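Local coordinates for protein beta-glucosidase (Saccharopolyspora erythraea D, PDB 5M6G) that probably hydrolyses terminal, non-reducing beta-D-glucosyl residues to release beta-D-glucose, as a two-domain family 3 glycoside hydrolase, at residues A[66-71]-A[347-352]; A[315-320]-A[328-333]. One frame throughout, in Å; residues are numbered along the deposited sequence.

Interaction 1. Residues A[66-71]-A[347-352]; sequences QMVQVE and KFIDYL
Val68, at the start of strand 68-71, lies nearest Ile349 on helix 345-357, with their CA atoms 7.9 Å apart, a spacing that side chains alone bridge. The CG2 branch of Val68 does the touching here: it comes 3.7 Å from Phe348 CD2, meeting the ring obliquely, and 3.8 Å from Ile349 CG1. Phe348 has its CG anti to the backbone N (chi1 180°), which swings the ring out from the helix and past the valine, the two side chains running in opposite directions. Ile349 instead crosses Val68 at about a right angle. One turn on from Phe348, Leu352 holds out CD2 to the end of Met67. The methionine chain bends at its last torsion (chi3 65°), and CE lies 3.8 Å from Leu352 CD2, with the sulfur only slightly farther off.

Strand 339-341 pairs in parallel with 68-71 and leads into this helix, whose packing on the first strand is the strand-helix layering of a TIM-barrel-type domain. Met67 also reaches helix 363-379, and Phe348 meets the ring of Phe339. All five touching residues are buried and every touching atom is carbon or sulfur, so shape fit and exclusion of water hold the contact.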
# COMPACT_ATOMS: atom_id res chain seq x y z
N GLN A 66 -6.51 -17.29 -18.70
CA GLN A 66 -6.70 -17.08 -17.27
C GLN A 66 -5.45 -16.55 -16.59
O GLN A 66 -5.55 -15.93 -15.53
CB GLN A 66 -7.12 -18.37 -16.56
CG GLN A 66 -8.56 -18.79 -16.80
CD GLN A 66 -9.54 -17.76 -16.31
OE1 GLN A 66 -9.60 -17.45 -15.12
NE2 GLN A 66 -10.32 -17.21 -17.24
N MET A 67 -4.27 -16.78 -17.17
CA MET A 67 -3.02 -16.36 -16.56
C MET A 67 -2.69 -14.89 -16.82
O MET A 67 -1.66 -14.40 -16.34
CB MET A 67 -1.89 -17.27 -17.03
CG MET A 67 -2.06 -18.69 -16.53
SD MET A 67 -0.88 -19.87 -17.25
CE MET A 67 0.65 -19.22 -16.56
N VAL A 68 -3.54 -14.18 -17.56
CA VAL A 68 -3.30 -12.79 -17.95
C VAL A 68 -4.09 -11.86 -17.03
O VAL A 68 -5.29 -12.07 -16.80
CB VAL A 68 -3.68 -12.57 -19.42
CG1 VAL A 68 -3.61 -11.08 -19.76
CG2 VAL A 68 -2.78 -13.40 -20.35
N GLN A 69 -3.42 -10.84 -16.50
CA GLN A 69 -4.09 -9.70 -15.88
C GLN A 69 -3.66 -8.46 -16.64
O GLN A 69 -2.49 -8.08 -16.61
CB GLN A 69 -3.76 -9.58 -14.39
CG GLN A 69 -4.49 -8.41 -13.71
CD GLN A 69 -4.04 -8.24 -12.28
OE1 GLN A 69 -2.91 -7.84 -12.03
NE2 GLN A 69 -4.90 -8.59 -11.34
N VAL A 70 -4.61 -7.85 -17.36
CA VAL A 70 -4.31 -6.74 -18.25
C VAL A 70 -4.85 -5.44 -17.66
O VAL A 70 -5.93 -5.43 -17.05
CB VAL A 70 -4.85 -6.99 -19.68
CG1 VAL A 70 -6.40 -7.03 -19.74
CG2 VAL A 70 -4.29 -5.96 -20.65
N GLU A 71 -4.09 -4.36 -17.83
CA GLU A 71 -4.51 -3.06 -17.34
C GLU A 71 -5.64 -2.52 -18.21
O GLU A 71 -5.61 -2.64 -19.44
CB GLU A 71 -3.31 -2.10 -17.33
CG GLU A 71 -3.34 -1.05 -16.23
CD GLU A 71 -4.30 0.09 -16.51
OE1 GLU A 71 -4.42 0.49 -17.68
OE2 GLU A 71 -4.94 0.57 -15.55
N LYS A 347 0.06 -10.93 -27.33
CA LYS A 347 1.43 -11.40 -27.54
C LYS A 347 1.86 -12.32 -26.41
O LYS A 347 2.52 -13.33 -26.66
CB LYS A 347 2.40 -10.24 -27.68
CG LYS A 347 3.84 -10.70 -27.91
CD LYS A 347 4.75 -9.55 -28.24
CE LYS A 347 4.92 -8.64 -27.04
NZ LYS A 347 5.97 -7.63 -27.28
N PHE A 348 1.49 -12.00 -25.17
CA PHE A 348 1.82 -12.90 -24.06
C PHE A 348 1.21 -14.28 -24.29
O PHE A 348 1.89 -15.30 -24.14
CB PHE A 348 1.35 -12.32 -22.73
CG PHE A 348 1.66 -13.20 -21.55
CD1 PHE A 348 2.90 -13.14 -20.94
CD2 PHE A 348 0.73 -14.12 -21.08
CE1 PHE A 348 3.21 -13.96 -19.88
CE2 PHE A 348 1.03 -14.94 -20.02
CZ PHE A 348 2.28 -14.86 -19.41
N ILE A 349 -0.08 -14.32 -24.66
CA ILE A 349 -0.74 -15.60 -24.86
C ILE A 349 -0.08 -16.38 -25.99
O ILE A 349 0.18 -17.58 -25.86
CB ILE A 349 -2.25 -15.38 -25.12
CG1 ILE A 349 -2.92 -14.85 -23.84
CG2 ILE A 349 -2.88 -16.68 -25.58
CD1 ILE A 349 -4.32 -14.32 -24.05
N ASP A 350 0.24 -15.70 -27.10
CA ASP A 350 0.90 -16.36 -28.22
C ASP A 350 2.26 -16.92 -27.82
O ASP A 350 2.59 -18.07 -28.15
CB ASP A 350 1.04 -15.40 -29.40
CG ASP A 350 -0.28 -15.12 -30.10
OD1 ASP A 350 -1.24 -15.88 -29.87
OD2 ASP A 350 -0.35 -14.16 -30.89
N TYR A 351 3.06 -16.12 -27.10
CA TYR A 351 4.36 -16.59 -26.65
C TYR A 351 4.23 -17.81 -25.74
O TYR A 351 4.95 -18.79 -25.89
CB TYR A 351 5.11 -15.48 -25.91
CG TYR A 351 5.77 -14.44 -26.79
CD1 TYR A 351 5.72 -14.51 -28.18
CD2 TYR A 351 6.45 -13.36 -26.22
CE1 TYR A 351 6.32 -13.54 -28.97
CE2 TYR A 351 7.05 -12.39 -27.00
CZ TYR A 351 6.99 -12.49 -28.37
OH TYR A 351 7.60 -11.52 -29.13
N LEU A 352 3.32 -17.74 -24.76
CA LEU A 352 3.20 -18.84 -23.81
C LEU A 352 2.70 -20.10 -24.50
O LEU A 352 3.14 -21.20 -24.19
CB LEU A 352 2.28 -18.45 -22.65
CG LEU A 352 2.24 -19.43 -21.48
CD1 LEU A 352 3.65 -19.90 -21.08
CD2 LEU A 352 1.53 -18.80 -20.28

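Interaction 2. Residues A[315-320]-A[328-333]; sequences DKLDGQ and VRASVN. With MG (magnesium ion), chain B.
Leu317 reaches Ala330 and Ser331 because its CG stands beside the backbone N (chi1 -74°) and CD1 continues the chain in an extended line toward the helix. Next to it, Asp318 takes the crowded position between its own N and carbonyl carbon (chi1 62°), which places OD1 on the magnesium ion. Adjacent residues thus point one to the helix and one to the metal.

The apolar touch is light: Leu317 CD1 lies 4.3 Å from Ser331 CB and 4.4 Å from Ala330 CB, one methyl laid across two successive residues of helix 325-334. Ser331 contributes its carbon here, while its OG is hydrogen-bonded to the backbone O of His287.

At the metal, the chain wraps round the ion. Asp315 O binds magnesium at 2.3 Å, Asp318 OD1 at 2.4 Å and Gln320 O also at 2.4 Å; a water, Asp322 O and Glu327 OE2 bring the ligands to six. A type I turn from Lys316 to Gly319 carries Asp318 within it and brings the carbonyls of Asp315 and Gln320 to the same ion. Asp318 OD1 has a second task: it accepts from Gln320 N, two residues on, at 2.8 Å, closing an Asx turn; the donor sits above the carboxylate plane (35° out of it). The metal-bound water donates to Asp318 OD2 at 3.1 Å, so both carboxylate oxygens are engaged and the group's rotation is restrained.

The loop follows strand 306-308, and Glu327 ties the same ion to helix 325-334. Asp315 OD2 forms a salt bridge with Arg344, just ahead of helix 345-357, while Ser331 and Val332 lean on Phe339 of strand 339-341.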
# COMPACT_ATOMS: atom_id res chain seq x y z
N ASP A 315 9.07 -8.10 -18.30
CA ASP A 315 9.78 -7.25 -19.25
C ASP A 315 11.16 -6.87 -18.75
O ASP A 315 12.08 -6.68 -19.56
CB ASP A 315 9.00 -5.97 -19.52
CG ASP A 315 7.56 -6.22 -19.88
OD1 ASP A 315 6.98 -7.24 -19.45
OD2 ASP A 315 7.00 -5.36 -20.59
N LYS A 316 11.32 -6.72 -17.45
CA LYS A 316 12.53 -6.16 -16.88
C LYS A 316 13.59 -7.22 -16.60
O LYS A 316 14.68 -6.87 -16.12
CB LYS A 316 12.20 -5.38 -15.60
CG LYS A 316 11.09 -4.35 -15.79
CD LYS A 316 10.67 -3.71 -14.48
CE LYS A 316 9.35 -2.95 -14.64
NZ LYS A 316 9.42 -1.79 -15.58
N LEU A 317 13.31 -8.49 -16.90
CA LEU A 317 14.26 -9.56 -16.59
C LEU A 317 15.59 -9.38 -17.31
O LEU A 317 16.66 -9.57 -16.72
CB LEU A 317 13.65 -10.92 -16.93
CG LEU A 317 12.56 -11.41 -15.98
CD1 LEU A 317 12.02 -12.73 -16.45
CD2 LEU A 317 13.15 -11.54 -14.59
N ASP A 318 15.55 -9.03 -18.59
CA ASP A 318 16.77 -8.84 -19.37
C ASP A 318 17.22 -7.39 -19.42
O ASP A 318 18.16 -7.07 -20.16
CB ASP A 318 16.59 -9.39 -20.79
CG ASP A 318 15.49 -8.67 -21.58
OD1 ASP A 318 15.06 -7.57 -21.17
OD2 ASP A 318 15.07 -9.22 -22.62
N GLY A 319 16.57 -6.50 -18.68
CA GLY A 319 16.95 -5.10 -18.66
C GLY A 319 16.56 -4.30 -19.87
O GLY A 319 16.91 -3.11 -19.94
N GLN A 320 15.83 -4.88 -20.82
CA GLN A 320 15.40 -4.15 -22.01
C GLN A 320 13.87 -4.13 -22.09
O GLN A 320 13.20 -5.04 -21.60
CB GLN A 320 15.99 -4.78 -23.27
CG GLN A 320 17.51 -4.79 -23.27
CD GLN A 320 18.10 -5.32 -24.57
OE1 GLN A 320 17.38 -5.58 -25.53
NE2 GLN A 320 19.42 -5.46 -24.60
N VAL A 328 9.10 -14.72 -20.84
CA VAL A 328 7.89 -15.48 -20.55
C VAL A 328 8.24 -16.84 -19.98
O VAL A 328 7.77 -17.23 -18.90
CB VAL A 328 7.02 -15.60 -21.82
CG1 VAL A 328 5.79 -16.48 -21.54
CG2 VAL A 328 6.60 -14.22 -22.31
N ARG A 329 9.11 -17.59 -20.68
CA ARG A 329 9.50 -18.92 -20.22
C ARG A 329 10.10 -18.88 -18.82
O ARG A 329 9.69 -19.65 -17.94
CB ARG A 329 10.50 -19.54 -21.20
CG ARG A 329 11.09 -20.89 -20.77
CD ARG A 329 12.23 -21.32 -21.71
NE ARG A 329 11.98 -20.82 -23.06
CZ ARG A 329 12.76 -19.97 -23.71
NH1 ARG A 329 13.89 -19.54 -23.17
NH2 ARG A 329 12.40 -19.55 -24.92
N ALA A 330 11.06 -17.98 -18.59
CA ALA A 330 11.76 -17.96 -17.31
C ALA A 330 10.80 -17.68 -16.16
O ALA A 330 10.92 -18.27 -15.08
CB ALA A 330 12.88 -16.93 -17.33
N SER A 331 9.84 -16.77 -16.38
CA SER A 331 9.00 -16.35 -15.27
C SER A 331 7.87 -17.35 -15.01
O SER A 331 7.56 -17.64 -13.85
CB SER A 331 8.43 -14.97 -15.55
OG SER A 331 7.97 -14.38 -14.35
N VAL A 332 7.25 -17.88 -16.06
CA VAL A 332 6.27 -18.94 -15.86
C VAL A 332 6.92 -20.14 -15.17
O VAL A 332 6.35 -20.72 -14.23
CB VAL A 332 5.61 -19.34 -17.19
CG1 VAL A 332 4.66 -20.51 -16.98
CG2 VAL A 332 4.84 -18.15 -17.80
N ASN A 333 8.12 -20.54 -15.61
CA ASN A 333 8.75 -21.71 -14.99
C ASN A 333 9.25 -21.40 -13.59
O ASN A 333 9.46 -22.33 -12.80
CB ASN A 333 9.89 -22.25 -15.86
CG ASN A 333 9.37 -23.05 -17.06
OD1 ASN A 333 8.28 -23.62 -17.00
ND2 ASN A 333 10.15 -23.10 -18.13
MG MG B . 12.75 -7.43 -21.61
O HOH W 1 13.05 -7.14 -23.83

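From the N terminus, strand 68-71 is the first of the parallel sheet's strands along the chain, and its partner segment 347-352 in interaction 1 arrives only after 275 intervening residues. That long loop contains interaction 2 whole: the magnesium-binding segment 315-320 is joined to 328-333 across just seven residues, a short closure nested inside a very long one. The chain then passes through strand 339-341 to the helix that completes interaction 1. The two contacts, with centres 13 Å apart, meet where helices 325-334 and 345-357 pack together: Leu352 CD1 lies 3.9 Å from Val332 CG2, and Phe348 CE1 4.0 Å from Val328 CG1. Apolar packing thus runs from the first strand through both helices to the metal loop.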